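Local coordinates for protein phenylalanine hydroxylase (Colwellia psychrerythraea, PDB 2V27) that probably catalyses the iron- and tetrahydrobiopterin-dependent hydroxylation of L-phenylalanine to L-tyrosine by molecular oxygen, the first step of phenylalanine degradation, at residues F32-A37 with S186-T191; G76-P81 with E97-V102; A137-A142 with D234-F239; F157-Y162 with T213-D218. One frame throughout, in Å; residues are numbered along the deposited sequence. Where two conformers were deposited one is given.

In the fold
From the N terminus, helix 22-38 opens contact 1, which closes only at residues 186-191, at the start of helix 188-196. Nested inside that long loop, contact 2 pairs strands 78-82 and 99-103. Contact 3 opens next, on helix 134-147, and closes on helix 233-237, so it crosses contact 1. Contact 4, joining helix 152-167 to the loop before strand 223-227, lies nested within contact 3 and also crosses contact 1. In space contacts 2, 3 and 4 touch one another: Trp77 packs on helix 134-147, Phe100 on Tyr162, and Tyr139 on Leu161. Contacts 1 and 3 lie on opposite sides of the chain's centre.

Contact 1 of 4, residues F32-A37 with S186-T191; sequences FTRQIA and SSPGET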
# COMPACT_ATOMS: atom_id res chain seq x y z
N PHE B 32 -16.17 -10.28 -16.33
CA PHE B 32 -17.49 -9.67 -16.50
C PHE B 32 -18.45 -10.31 -15.51
O PHE B 32 -19.15 -9.61 -14.75
CB PHE B 32 -17.98 -9.91 -17.94
CG PHE B 32 -19.07 -8.99 -18.37
CD1 PHE B 32 -18.77 -7.88 -19.15
CD2 PHE B 32 -20.41 -9.21 -18.02
CE1 PHE B 32 -19.73 -7.02 -19.58
CE2 PHE B 32 -21.41 -8.31 -18.44
CZ PHE B 32 -21.05 -7.21 -19.25
N THR B 33 -18.52 -11.64 -15.53
CA THR B 33 -19.50 -12.31 -14.66
C THR B 33 -19.28 -11.99 -13.18
O THR B 33 -20.25 -11.74 -12.45
CB THR B 33 -19.52 -13.86 -14.84
OG1 THR B 33 -18.17 -14.37 -14.86
CG2 THR B 33 -20.23 -14.23 -16.10
N ARG B 34 -18.02 -12.03 -12.74
CA ARG B 34 -17.68 -11.71 -11.34
C ARG B 34 -18.03 -10.26 -11.00
O ARG B 34 -18.52 -9.98 -9.92
CB ARG B 34 -16.25 -12.06 -10.97
CG ARG B 34 -15.22 -11.06 -11.37
CD ARG B 34 -13.82 -11.57 -11.07
NE ARG B 34 -12.87 -10.50 -11.26
CZ ARG B 34 -11.57 -10.57 -11.03
NH1 ARG B 34 -11.01 -11.71 -10.59
NH2 ARG B 34 -10.84 -9.47 -11.23
N GLN B 35 -17.81 -9.33 -11.93
CA GLN B 35 -18.04 -7.93 -11.62
C GLN B 35 -19.49 -7.57 -11.64
O GLN B 35 -19.94 -6.78 -10.82
CB GLN B 35 -17.24 -7.01 -12.56
CG GLN B 35 -17.04 -5.61 -11.95
CD GLN B 35 -16.14 -5.59 -10.69
OE1 GLN B 35 -16.31 -4.73 -9.76
NE2 GLN B 35 -15.19 -6.50 -10.66
N ILE B 36 -20.26 -8.15 -12.58
CA ILE B 36 -21.71 -7.89 -12.63
C ILE B 36 -22.36 -8.25 -11.32
O ILE B 36 -23.22 -7.52 -10.82
CB ILE B 36 -22.41 -8.65 -13.79
CG1 ILE B 36 -22.18 -7.91 -15.07
CG2 ILE B 36 -23.94 -8.69 -13.60
CD1 ILE B 36 -22.72 -6.46 -15.08
N ALA B 37 -21.90 -9.32 -10.72
CA ALA B 37 -22.35 -9.68 -9.38
C ALA B 37 -21.85 -8.68 -8.30
O ALA B 37 -22.61 -8.29 -7.42
CB ALA B 37 -21.93 -11.10 -9.06
N SER B 186 -14.35 -1.69 -12.04
CA SER B 186 -13.82 -2.84 -12.75
C SER B 186 -13.11 -3.85 -11.85
O SER B 186 -12.53 -4.77 -12.37
CB SER B 186 -12.87 -2.38 -13.87
OG SER B 186 -11.71 -1.72 -13.31
N SER B 187 -13.14 -3.68 -10.53
CA SER B 187 -12.35 -4.50 -9.61
C SER B 187 -13.19 -4.98 -8.42
O SER B 187 -13.70 -4.17 -7.66
CB SER B 187 -11.20 -3.66 -9.02
OG SER B 187 -10.52 -4.35 -7.98
N PRO B 188 -13.25 -6.30 -8.19
CA PRO B 188 -13.98 -6.76 -6.98
C PRO B 188 -13.29 -6.26 -5.70
O PRO B 188 -13.98 -5.83 -4.76
CB PRO B 188 -13.92 -8.31 -7.08
CG PRO B 188 -13.65 -8.57 -8.57
CD PRO B 188 -12.75 -7.42 -9.02
N GLY B 189 -11.97 -6.30 -5.68
CA GLY B 189 -11.23 -5.87 -4.44
C GLY B 189 -11.46 -4.38 -4.15
O GLY B 189 -11.78 -4.00 -3.00
N GLU B 190 -11.40 -3.55 -5.18
CA GLU B 190 -11.69 -2.12 -5.00
C GLU B 190 -13.14 -1.83 -4.64
O GLU B 190 -13.40 -0.92 -3.84
CB GLU B 190 -11.33 -1.33 -6.25
CG GLU B 190 -9.87 -1.38 -6.69
CD GLU B 190 -8.88 -0.72 -5.70
OE1 GLU B 190 -9.33 -0.09 -4.74
OE2 GLU B 190 -7.66 -0.90 -5.95
N THR B 191 -14.07 -2.57 -5.23
CA THR B 191 -15.49 -2.35 -4.93
C THR B 191 -15.80 -2.69 -3.45
O THR B 191 -16.50 -1.94 -2.76
CB THR B 191 -16.36 -3.20 -5.88
OG1 THR B 191 -16.31 -2.60 -7.16
CG2 THR B 191 -17.82 -3.21 -5.42
O HOH W 1 -10.48 -6.56 -11.89
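Arg34 and Gln35 of helix 22-38 pack against Pro188, the first residue of helix 188-196, where Ser187 forms the N-cap. The packing is apolar ring against flat cation: Pro188 CG sits over one face of the Arg34 guanidinium, 3.4 Å from Arg34 NE, and the two side chains cross at about a right angle. Arg34 arrives with CG set between its own backbone N and carbonyl carbon (chi1 81°) and with the chain extended as far as NE. Proline suits this first turn, where no backbone N-H is needed for the helix. Beside it the bent Gln35 side chain brings its amide up to the backbone of Ser186-Pro188, with Gln35 CD 3.6 Å from Ser187 N.

Polar links flank this packing. A water accepts a weak bond from Arg34 NH2 (3.0 Å) and donates to Ser186 O at 2.8 Å, while Arg34 NH1 forms a salt bridge with Asp113. Replacing Arg34 by an alanine would probably take away the flat group packed on Pro188 CG, break the water link to Ser186 O and leave Asp113 without this countercharge. Ser186 OG is hydrogen-bonded to the iron ligand His122, which places the loop in the second shell of the metal, and Glu190 forms a salt bridge with Lys265 of the second subunit. At the helix start, Ser187 OG accepts from Glu190 N over 3.0 Å, nearly straight at 171°.

Contact 2 of 4, residues G76-P81 with E97-V102; sequences GWECYP and EKKFPV. With SO4 (sulfate ion), chain F.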
# COMPACT_ATOMS: atom_id res chain seq x y z
N GLY B 76 -21.20 11.34 -28.71
CA GLY B 76 -20.21 11.78 -29.67
C GLY B 76 -18.82 11.25 -29.43
O GLY B 76 -17.85 11.59 -30.14
N TRP B 77 -18.69 10.39 -28.40
CA TRP B 77 -17.39 9.80 -28.06
C TRP B 77 -17.06 8.58 -28.91
O TRP B 77 -17.95 8.02 -29.58
CB TRP B 77 -17.36 9.41 -26.57
CG TRP B 77 -16.98 10.64 -25.76
CD1 TRP B 77 -17.78 11.76 -25.43
CD2 TRP B 77 -15.70 10.88 -25.15
NE1 TRP B 77 -17.03 12.68 -24.70
CE2 TRP B 77 -15.77 12.16 -24.50
CE3 TRP B 77 -14.47 10.18 -25.14
CZ2 TRP B 77 -14.66 12.71 -23.82
CZ3 TRP B 77 -13.36 10.74 -24.45
CH2 TRP B 77 -13.48 12.01 -23.80
N GLU B 78 -15.80 8.14 -28.89
CA GLU B 78 -15.39 6.86 -29.48
C GLU B 78 -14.26 6.27 -28.62
O GLU B 78 -13.60 7.03 -27.84
CB GLU B 78 -14.84 7.03 -30.90
CG GLU B 78 -13.62 7.98 -30.99
CD GLU B 78 -13.32 8.41 -32.41
OE1 GLU B 78 -12.37 7.82 -32.97
OE2 GLU B 78 -14.00 9.33 -32.92
N CYS B 79 -14.05 4.95 -28.77
CA CYS B 79 -12.90 4.29 -28.17
C CYS B 79 -11.77 4.43 -29.16
O CYS B 79 -11.99 4.28 -30.38
CB CYS B 79 -13.14 2.79 -27.99
SG CYS B 79 -14.46 2.40 -26.81
N TYR B 80 -10.58 4.64 -28.66
CA TYR B 80 -9.44 4.90 -29.53
C TYR B 80 -8.36 3.93 -29.16
O TYR B 80 -7.82 3.99 -28.05
CB TYR B 80 -9.00 6.35 -29.31
CG TYR B 80 -7.84 6.84 -30.15
CD1 TYR B 80 -8.10 7.61 -31.30
CD2 TYR B 80 -6.54 6.59 -29.79
CE1 TYR B 80 -7.05 8.11 -32.06
CE2 TYR B 80 -5.48 7.06 -30.57
CZ TYR B 80 -5.78 7.83 -31.69
OH TYR B 80 -4.75 8.31 -32.47
N PRO B 81 -8.06 2.96 -30.04
CA PRO B 81 -7.02 1.95 -29.73
C PRO B 81 -5.61 2.51 -29.60
O PRO B 81 -5.18 3.33 -30.43
CB PRO B 81 -7.13 0.98 -30.91
CG PRO B 81 -7.60 1.88 -32.01
CD PRO B 81 -8.65 2.75 -31.37
N GLU B 97 -10.66 15.63 -27.89
CA GLU B 97 -11.29 15.26 -29.16
C GLU B 97 -12.36 14.17 -28.98
O GLU B 97 -12.84 13.60 -29.97
CB GLU B 97 -10.24 14.83 -30.17
CG GLU B 97 -9.26 15.93 -30.58
CD GLU B 97 -8.19 15.47 -31.60
OE1 GLU B 97 -8.00 14.26 -31.81
OE2 GLU B 97 -7.56 16.37 -32.18
N LYS B 98 -12.75 13.88 -27.73
CA LYS B 98 -13.78 12.85 -27.44
C LYS B 98 -13.36 11.47 -27.97
O LYS B 98 -14.18 10.66 -28.43
CB LYS B 98 -15.21 13.28 -27.87
CG LYS B 98 -15.54 14.70 -27.44
CD LYS B 98 -16.76 15.33 -28.10
CE LYS B 98 -18.00 14.57 -27.82
NZ LYS B 98 -19.27 15.26 -28.39
N LYS B 99 -12.06 11.20 -27.81
CA LYS B 99 -11.46 9.92 -28.09
C LYS B 99 -10.89 9.35 -26.78
O LYS B 99 -9.99 9.93 -26.17
CB LYS B 99 -10.35 10.10 -29.12
CG LYS B 99 -10.89 10.52 -30.51
CD LYS B 99 -9.78 11.15 -31.33
CE LYS B 99 -10.44 11.74 -32.64
NZ LYS B 99 -9.42 12.45 -33.50
N PHE B 100 -11.47 8.24 -26.33
CA PHE B 100 -11.02 7.62 -25.07
C PHE B 100 -10.01 6.51 -25.35
O PHE B 100 -10.35 5.52 -25.96
CB PHE B 100 -12.22 7.06 -24.30
CG PHE B 100 -11.92 6.81 -22.83
CD1 PHE B 100 -11.75 7.88 -21.98
CD2 PHE B 100 -11.73 5.53 -22.34
CE1 PHE B 100 -11.43 7.71 -20.59
CE2 PHE B 100 -11.40 5.32 -20.95
CZ PHE B 100 -11.24 6.43 -20.11
N PRO B 101 -8.77 6.68 -24.89
CA PRO B 101 -7.74 5.72 -25.26
C PRO B 101 -7.98 4.35 -24.58
O PRO B 101 -8.27 4.30 -23.38
CB PRO B 101 -6.44 6.37 -24.75
CG PRO B 101 -6.77 7.85 -24.46
CD PRO B 101 -8.24 7.80 -24.07
N VAL B 102 -7.92 3.26 -25.34
CA VAL B 102 -8.13 1.90 -24.79
C VAL B 102 -6.93 1.05 -25.22
O VAL B 102 -6.68 0.90 -26.44
CB VAL B 102 -9.45 1.26 -25.34
CG1 VAL B 102 -9.65 -0.24 -24.87
CG2 VAL B 102 -10.76 2.13 -24.99
S SO4 F . -6.27 10.91 -34.80
O1 SO4 F . -5.35 10.67 -33.64
O2 SO4 F . -5.71 10.09 -35.90
O3 SO4 F . -7.65 10.52 -34.51
O4 SO4 F . -6.21 12.38 -35.11
O HOH W 2 -15.29 11.27 -31.05
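Residues Glu78-Pro81 and Lys99-Val102 are neighbouring parallel strands of a beta-alpha-beta crossover whose connecting helix is 88-96. Glu78 and Tyr80 each use both backbone polar groups: Glu78 N donates to Lys98 O and Tyr80 N to Phe100 O, while Glu78 O accepts from Phe100 N (2.9 Å, 179° at the hydrogen) and Tyr80 O from Val102 N. Lys98, with positive phi, is the C-prime residue of the Schellman motif that ends the helix, and so turns the chain into the second strand.

That turn lays Lys98 over Trp77. Lys98 CA stands 3.4 Å from the centroid of the six-membered ring and 4° off its normal, a CH-pi contact, and the aliphatic part of the lysine crosses the indole toward NE1; its ammonium goes on to Thr75 O. Gly76 suits the approach, since its positive phi disfavours a side chain and a CB there would come too close to Lys98 NZ. Phe100 meets the edge of Trp77, Phe100 CB lying 3.9 Å from Trp77 CZ3, and its own ring packs on the iron ligand His127.

On the face of Glu78, Tyr80 and Lys99, Lys99 CG lies 3.7 Å from Glu78 CD, the two chains side by side. A sulfate, probably from the crystallisation liquor, is also held by Arg93 and accepts at O1 from Tyr80 OH (2.7 Å) and at O3 from Lys99 NZ (2.8 Å).

Contact 3 of 4, residues A137-A142 with D234-F239; sequences ANYTEA and DEIRKF
Arg237 sends CG anti to its backbone N (chi1 173°) and then bends at the next two torsions, which lays its methylenes across the turn Asn138-Ala142. Tyr139 also has CG anti to N (chi1 167°), and this carries its ring alongside Ile236, the two side chains pointing the same way. The helices come very close, with Tyr139 CA only 4.8 Å from Arg237 CA.

No hydrogen bond crosses the contact, which is made chiefly by carbon atoms. Arg237 CD packs 3.4 Å from Asn138 CB, and Arg237 CG lies 3.9 Å from Ala142 CB, where the small alanine permits the close approach. Ile236 CG2 meets the edge of the tyrosine ring in its plane, 3.6 Å from Tyr139 CE1. Two polar ends find partners to the side: Arg237 NH1 forms a salt bridge with Asp234 OD1 (3.4 Å), the same OD1 being hydrogen-bonded to Ser135 OG, and the Tyr139 hydroxyl is hydrogen-bonded to Thr165.

Helix 233-237 is thereby joined to helix 134-147, which has Trp77 packed on Thr140 and Glu141. Tyr139 reaches Leu161 and Ile166 of helix 152-167, while Ile236 leans on Ile244 of helix 241-254.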
# COMPACT_ATOMS: atom_id res chain seq x y z
N ALA B 137 -19.49 12.25 -19.81
CA ALA B 137 -18.78 12.49 -21.09
C ALA B 137 -18.31 13.95 -21.25
O ALA B 137 -17.15 14.21 -21.61
CB ALA B 137 -19.68 12.06 -22.29
N ASN B 138 -19.21 14.90 -20.99
CA ASN B 138 -18.85 16.32 -21.17
C ASN B 138 -17.75 16.70 -20.19
O ASN B 138 -16.88 17.48 -20.52
CB ASN B 138 -20.05 17.27 -21.06
CG ASN B 138 -21.06 17.08 -22.17
OD1 ASN B 138 -20.75 16.55 -23.26
ND2 ASN B 138 -22.29 17.48 -21.88
N TYR B 139 -17.80 16.19 -18.97
CA TYR B 139 -16.77 16.47 -17.97
C TYR B 139 -15.41 15.91 -18.45
O TYR B 139 -14.38 16.59 -18.34
CB TYR B 139 -17.21 15.90 -16.61
CG TYR B 139 -16.09 15.86 -15.58
CD1 TYR B 139 -15.72 17.02 -14.91
CD2 TYR B 139 -15.41 14.66 -15.31
CE1 TYR B 139 -14.70 17.02 -13.98
CE2 TYR B 139 -14.37 14.63 -14.39
CZ TYR B 139 -14.00 15.80 -13.74
OH TYR B 139 -13.01 15.71 -12.75
N THR B 140 -15.41 14.70 -18.99
CA THR B 140 -14.20 14.09 -19.49
C THR B 140 -13.60 14.90 -20.64
O THR B 140 -12.37 15.09 -20.73
CB THR B 140 -14.46 12.62 -19.84
OG1 THR B 140 -15.06 11.95 -18.72
CG2 THR B 140 -13.21 11.89 -20.24
N GLU B 141 -14.46 15.34 -21.55
CA GLU B 141 -13.97 16.22 -22.62
C GLU B 141 -13.36 17.53 -22.04
O GLU B 141 -12.28 17.97 -22.50
CB GLU B 141 -15.14 16.55 -23.55
CG GLU B 141 -14.76 17.48 -24.73
CD GLU B 141 -15.98 17.92 -25.52
OE1 GLU B 141 -17.10 17.50 -25.22
OE2 GLU B 141 -15.79 18.69 -26.50
N ALA B 142 -14.05 18.14 -21.10
CA ALA B 142 -13.57 19.40 -20.51
C ALA B 142 -12.25 19.14 -19.80
O ALA B 142 -11.31 19.97 -19.83
CB ALA B 142 -14.59 19.94 -19.53
N ASP B 234 -21.18 18.53 -13.72
CA ASP B 234 -21.49 19.75 -14.50
C ASP B 234 -20.83 21.01 -13.94
O ASP B 234 -20.34 21.83 -14.71
CB ASP B 234 -22.98 19.99 -14.64
CG ASP B 234 -23.69 18.89 -15.38
OD1 ASP B 234 -23.05 17.99 -16.00
OD2 ASP B 234 -24.94 18.92 -15.31
N GLU B 235 -20.80 21.16 -12.61
CA GLU B 235 -20.15 22.34 -11.99
C GLU B 235 -18.67 22.52 -12.36
O GLU B 235 -18.20 23.65 -12.63
CB GLU B 235 -20.32 22.36 -10.46
CG GLU B 235 -19.72 23.62 -9.80
CD GLU B 235 -19.53 23.50 -8.28
OE1 GLU B 235 -20.01 22.50 -7.70
OE2 GLU B 235 -18.87 24.40 -7.67
N ILE B 236 -17.93 21.42 -12.39
CA ILE B 236 -16.52 21.47 -12.79
C ILE B 236 -16.37 21.65 -14.32
O ILE B 236 -15.52 22.38 -14.81
CB ILE B 236 -15.76 20.17 -12.34
CG1 ILE B 236 -16.07 19.78 -10.87
CG2 ILE B 236 -14.26 20.32 -12.54
CD1 ILE B 236 -16.15 20.95 -9.84
N ARG B 237 -17.22 20.98 -15.07
CA ARG B 237 -17.17 21.05 -16.53
C ARG B 237 -17.38 22.49 -16.97
O ARG B 237 -16.78 22.92 -17.96
CB ARG B 237 -18.22 20.12 -17.14
CG ARG B 237 -18.40 20.22 -18.67
CD ARG B 237 -19.85 19.93 -18.95
NE ARG B 237 -20.66 21.12 -19.11
CZ ARG B 237 -21.98 21.20 -18.93
NH1 ARG B 237 -22.70 20.16 -18.54
NH2 ARG B 237 -22.57 22.37 -19.12
N LYS B 238 -18.21 23.23 -16.23
CA LYS B 238 -18.57 24.58 -16.65
C LYS B 238 -17.47 25.62 -16.45
O LYS B 238 -17.55 26.71 -17.06
CB LYS B 238 -19.89 25.00 -16.02
CG LYS B 238 -21.09 24.32 -16.70
CD LYS B 238 -22.40 24.74 -16.04
CE LYS B 238 -23.57 23.84 -16.39
NZ LYS B 238 -24.55 23.87 -15.27
N PHE B 239 -16.46 25.33 -15.62
CA PHE B 239 -15.38 26.29 -15.38
C PHE B 239 -14.63 26.55 -16.68
O PHE B 239 -14.52 25.67 -17.54
CB PHE B 239 -14.37 25.78 -14.35
CG PHE B 239 -14.86 25.80 -12.92
CD1 PHE B 239 -14.62 24.71 -12.08
CD2 PHE B 239 -15.52 26.91 -12.40
CE1 PHE B 239 -15.05 24.71 -10.76
CE2 PHE B 239 -15.95 26.92 -11.06
CZ PHE B 239 -15.70 25.80 -10.24

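Contact 4 of 4, residues F157-Y162 with T213-D218; sequences FLARLY and TPYRID
Ala159 and Arg160 of helix 152-167, the helix that ends in the iron ligand Glu167, receive the extended loop Thr213-Tyr215 that leads from helix 207-211 to strand 223-227. Early in the segment, Phe157 offers a ring face to its neighbour one turn on: Arg160 NH1 lies 3.3 Å above the ring plane, offset toward the rim. Ala159 suits its position by being small, so that the tyrosine hydroxyl can settle against the helix, Tyr215 OH lying 3.9 Å from Ala159 CB. That hydroxyl is hydrogen-bonded to His275 of the C-terminal histidine run, evidently a purification tag.

On the helix side Arg160 does most of the touching. Its chain runs straight out to CD and then bends (chi3 -66°), bringing Arg160 NE to 2.9 Å from Thr213 O while NH1 is hydrogen-bonded to Leu211 O. Its stem packs on the tyrosine, with Arg160 CB 3.6 Å from Tyr215 CE2, and the guanidinium and ring planes stand 81° apart. A leucine in place of Arg160 would probably leave the Leu211 carbonyl without this donor and remove the charged group from beside the Phe157 ring and Thr213 O.

Across the contact, the Tyr215 ring also stacks with Trp163. Just beyond, Arg216 folds back on its neighbour's backbone: Arg216 NH1 donates to Tyr215 O at 2.8 Å, from 55° above the carbonyl plane.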
# COMPACT_ATOMS: atom_id res chain seq x y z
N PHE B 157 -1.67 18.27 -10.84
CA PHE B 157 -2.92 18.63 -10.15
C PHE B 157 -4.12 18.11 -10.91
O PHE B 157 -5.06 17.65 -10.29
CB PHE B 157 -3.00 20.15 -9.96
CG PHE B 157 -2.18 20.65 -8.79
CD1 PHE B 157 -2.79 20.79 -7.53
CD2 PHE B 157 -0.81 20.94 -8.93
CE1 PHE B 157 -2.03 21.22 -6.39
CE2 PHE B 157 -0.05 21.36 -7.81
CZ PHE B 157 -0.68 21.51 -6.56
N LEU B 158 -4.07 18.20 -12.24
CA LEU B 158 -5.16 17.69 -13.05
C LEU B 158 -5.28 16.16 -12.87
O LEU B 158 -6.37 15.67 -12.65
CB LEU B 158 -4.89 18.06 -14.54
CG LEU B 158 -5.01 19.56 -14.83
CD1 LEU B 158 -4.71 19.84 -16.34
CD2 LEU B 158 -6.41 20.00 -14.43
N ALA B 159 -4.17 15.43 -12.96
CA ALA B 159 -4.21 13.98 -12.72
C ALA B 159 -4.83 13.59 -11.34
O ALA B 159 -5.49 12.56 -11.24
CB ALA B 159 -2.79 13.35 -12.89
N ARG B 160 -4.62 14.43 -10.34
CA ARG B 160 -5.11 14.23 -8.99
C ARG B 160 -6.64 14.38 -9.02
O ARG B 160 -7.41 13.55 -8.46
CB ARG B 160 -4.43 15.22 -8.01
CG ARG B 160 -4.94 15.18 -6.59
CD ARG B 160 -4.12 16.17 -5.72
NE ARG B 160 -2.72 15.77 -5.59
CZ ARG B 160 -1.70 16.56 -5.87
NH1 ARG B 160 -1.90 17.84 -6.25
NH2 ARG B 160 -0.46 16.06 -5.78
N LEU B 161 -7.11 15.43 -9.70
CA LEU B 161 -8.54 15.62 -9.92
C LEU B 161 -9.18 14.40 -10.62
O LEU B 161 -10.22 13.88 -10.19
CB LEU B 161 -8.82 16.90 -10.73
CG LEU B 161 -10.30 17.16 -11.09
CD1 LEU B 161 -11.30 17.20 -9.87
CD2 LEU B 161 -10.41 18.47 -11.93
N TYR B 162 -8.53 13.89 -11.66
CA TYR B 162 -9.01 12.76 -12.45
C TYR B 162 -9.07 11.54 -11.53
O TYR B 162 -10.07 10.79 -11.52
CB TYR B 162 -8.00 12.52 -13.58
CG TYR B 162 -8.46 11.57 -14.69
CD1 TYR B 162 -9.15 12.07 -15.80
CD2 TYR B 162 -8.20 10.21 -14.62
CE1 TYR B 162 -9.58 11.24 -16.83
CE2 TYR B 162 -8.62 9.35 -15.69
CZ TYR B 162 -9.29 9.92 -16.79
OH TYR B 162 -9.77 9.19 -17.88
N THR B 213 -4.94 16.99 -2.15
CA THR B 213 -4.81 15.68 -1.47
C THR B 213 -3.68 14.81 -2.10
O THR B 213 -3.81 14.38 -3.24
CB THR B 213 -6.16 14.91 -1.56
OG1 THR B 213 -7.21 15.67 -0.92
CG2 THR B 213 -6.03 13.55 -0.82
N PRO B 214 -2.62 14.52 -1.35
CA PRO B 214 -1.56 13.61 -1.91
C PRO B 214 -2.17 12.23 -2.06
O PRO B 214 -3.08 11.83 -1.27
CB PRO B 214 -0.52 13.50 -0.78
CG PRO B 214 -1.07 14.21 0.35
CD PRO B 214 -2.32 14.99 0.01
N TYR B 215 -1.73 11.49 -3.05
CA TYR B 215 -2.25 10.11 -3.18
C TYR B 215 -1.16 9.25 -3.83
O TYR B 215 -0.17 9.75 -4.40
CB TYR B 215 -3.50 10.07 -4.09
CG TYR B 215 -3.26 10.39 -5.52
CD1 TYR B 215 -3.22 9.38 -6.50
CD2 TYR B 215 -3.08 11.72 -5.92
CE1 TYR B 215 -2.98 9.70 -7.85
CE2 TYR B 215 -2.84 12.06 -7.24
CZ TYR B 215 -2.80 11.06 -8.19
OH TYR B 215 -2.55 11.32 -9.52
N ARG B 216 -1.34 7.94 -3.69
CA ARG B 216 -0.40 6.95 -4.23
C ARG B 216 -1.19 5.88 -4.92
O ARG B 216 -2.20 5.44 -4.39
CB ARG B 216 0.46 6.33 -3.12
CG ARG B 216 1.30 7.35 -2.35
CD ARG B 216 2.45 7.92 -3.23
NE ARG B 216 3.26 8.87 -2.44
CZ ARG B 216 3.03 10.19 -2.34
NH1 ARG B 216 2.02 10.78 -3.01
NH2 ARG B 216 3.82 10.93 -1.54
N ILE B 217 -0.74 5.45 -6.09
CA ILE B 217 -1.57 4.55 -6.90
C ILE B 217 -1.59 3.10 -6.47
O ILE B 217 -2.54 2.40 -6.77
CB ILE B 217 -1.28 4.60 -8.42
CG1 ILE B 217 0.13 4.11 -8.71
CG2 ILE B 217 -1.47 6.05 -8.90
CD1 ILE B 217 0.40 3.81 -10.21
N ASP B 218 -0.55 2.70 -5.73
CA ASP B 218 -0.26 1.30 -5.38
C ASP B 218 -0.67 0.90 -3.95
O ASP B 218 -0.22 -0.12 -3.42
CB ASP B 218 1.25 1.04 -5.59
CG ASP B 218 1.68 1.24 -7.04
OD1 ASP B 218 0.86 0.96 -7.94
OD2 ASP B 218 2.84 1.69 -7.30